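PDB 3FOT: trichothecene 15-O-acetyltransferase TRI3 from Fusarium sporotrichioides, which transfers an acetyl group to the 15-hydroxyl of trichothecene intermediates during biosynthesis of mycotoxins such as T-2 toxin. Local coordinates for residues A[403-406]-A[407-411]. Numbering follows the deposited sequence.
Sequences NPFL and QALGL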
loop_
_atom_site.group_PDB
_atom_site.type_symbol
_atom_site.label_atom_id
_atom_site.label_comp_id
_atom_site.label_asym_id
_atom_site.label_seq_id
_atom_site.Cartn_x
_atom_site.Cartn_y
_atom_site.Cartn_z
ATOM N N ASN A 403 7.028 -17.573 13.503
ATOM C CA ASN A 403 6.174 -18.726 13.343
ATOM C C ASN A 403 5.972 -19.147 11.885
ATOM O O ASN A 403 5.527 -18.337 11.080
ATOM C CB ASN A 403 4.830 -18.448 13.968
ATOM C CG ASN A 403 4.183 -19.687 14.411
ATOM O OD1 ASN A 403 4.002 -20.617 13.616
ATOM N ND2 ASN A 403 3.876 -19.760 15.702
ATOM N N PRO A 404 6.296 -20.411 11.537
ATOM C CA PRO A 404 6.173 -20.836 10.146
ATOM C C PRO A 404 4.754 -20.823 9.566
ATOM O O PRO A 404 4.609 -20.825 8.357
ATOM C CB PRO A 404 6.735 -22.271 10.163
ATOM C CG PRO A 404 7.602 -22.309 11.374
ATOM C CD PRO A 404 6.824 -21.511 12.374
ATOM N N PHE A 405 3.730 -20.823 10.409
ATOM C CA PHE A 405 2.362 -20.802 9.909
ATOM C C PHE A 405 1.778 -19.392 9.737
ATOM O O PHE A 405 0.591 -19.249 9.432
ATOM C CB PHE A 405 1.415 -21.725 10.716
ATOM C CG PHE A 405 1.259 -21.367 12.193
ATOM C CD1 PHE A 405 0.954 -20.062 12.611
ATOM C CD2 PHE A 405 1.363 -22.374 13.167
ATOM C CE1 PHE A 405 0.808 -19.762 13.963
ATOM C CE2 PHE A 405 1.203 -22.084 14.525
ATOM C CZ PHE A 405 0.914 -20.776 14.925
ATOM N N LEU A 406 2.610 -18.364 9.906
ATOM C CA LEU A 406 2.063 -16.987 9.981
ATOM C C LEU A 406 1.244 -16.570 8.758
ATOM O O LEU A 406 0.170 -15.965 8.914
ATOM C CB LEU A 406 3.136 -15.941 10.328
ATOM C CG LEU A 406 2.489 -14.626 10.811
ATOM C CD1 LEU A 406 1.782 -14.772 12.170
ATOM C CD2 LEU A 406 3.508 -13.477 10.823
ATOM N N GLN A 407 1.704 -16.902 7.546
ATOM C CA GLN A 407 0.919 -16.510 6.359
ATOM C C GLN A 407 -0.428 -17.216 6.337
ATOM O O GLN A 407 -1.451 -16.589 6.054
ATOM C CB GLN A 407 1.679 -16.677 5.037
ATOM C CG GLN A 407 0.878 -16.199 3.803
ATOM C CD GLN A 407 0.451 -14.715 3.872
ATOM O OE1 GLN A 407 1.163 -13.874 4.415
ATOM N NE2 GLN A 407 -0.716 -14.409 3.312
ATOM N N ALA A 408 -0.442 -18.509 6.673
ATOM C CA ALA A 408 -1.715 -19.230 6.777
ATOM C C ALA A 408 -2.655 -18.583 7.804
ATOM O O ALA A 408 -3.873 -18.520 7.598
ATOM C CB ALA A 408 -1.473 -20.728 7.134
ATOM N N LEU A 409 -2.082 -18.111 8.906
ATOM C CA LEU A 409 -2.858 -17.477 9.981
ATOM C C LEU A 409 -3.469 -16.173 9.473
ATOM O O LEU A 409 -4.613 -15.886 9.768
ATOM C CB LEU A 409 -1.986 -17.221 11.218
ATOM C CG LEU A 409 -2.567 -16.454 12.414
ATOM C CD1 LEU A 409 -1.981 -16.922 13.769
ATOM C CD2 LEU A 409 -2.292 -14.948 12.243
ATOM N N GLY A 410 -2.677 -15.392 8.739
ATOM C CA GLY A 410 -3.162 -14.130 8.144
ATOM C C GLY A 410 -4.395 -14.361 7.298
ATOM O O GLY A 410 -5.394 -13.666 7.435
ATOM N N LEU A 411 -4.328 -15.348 6.415
ATOM C CA LEU A 411 -5.431 -15.625 5.507
ATOM C C LEU A 411 -6.688 -15.961 6.302
ATOM O O LEU A 411 -7.770 -15.462 6.026
ATOM C CB LEU A 411 -5.065 -16.766 4.548
ATOM C CG LEU A 411 -3.867 -16.507 3.629
ATOM C CD1 LEU A 411 -3.586 -17.763 2.806
ATOM C CD2 LEU A 411 -4.081 -15.285 2.725
HETATM O O HOH W 1 2.527 -19.758 6.560
#
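Leu409 meets both Phe405 and Leu406 across the first turn of a helix, each through a different methyl. Its CD1 lies 4.0 Å from CE1 of the Phe405 ring, approaching at a slant, while its CD2 reaches CD1 of Leu406 at 4.1 Å. One forked side chain thus bridges two consecutive residues. The Phe405 ring stands on the Leu409 side because its CG sits between the backbone N and the carbonyl carbon (chi1 62°). This rotation also brings the ring under the amide of Asn403, whose OD1 lies 2.9 Å above the ring plane, over its centre. The same OD1 accepts a nearly straight bond from Phe405 N (3.2 Å, 170° at the hydrogen), the signature of an Asx turn, inside a type I beta turn from Asn403 to Leu406. Phe405 is the N-cap residue, and its carbonyl O starts the helical pattern by accepting from Leu409 N at 3.0 Å; Leu406 O then takes Gly410 N at 2.9 Å and has a second partner in Thr359 OG1. At the helix start, a water donates to Pro404 O and accepts from Ala408 N, linking the turn to the first helical turn. Gln407 gives its NE2 to Gln358 O. Gly410 lies close to His414, which binds 15-deacetylcalonectrin, further along this helix. The turn connects helix 379-401 to helix 406-423: Leu406 and Leu409 pack on Trp400 of the former, whereas Phe405 and Leu409 face helix 246-264, where Phe248 meets the Phe405 ring edge-to-face.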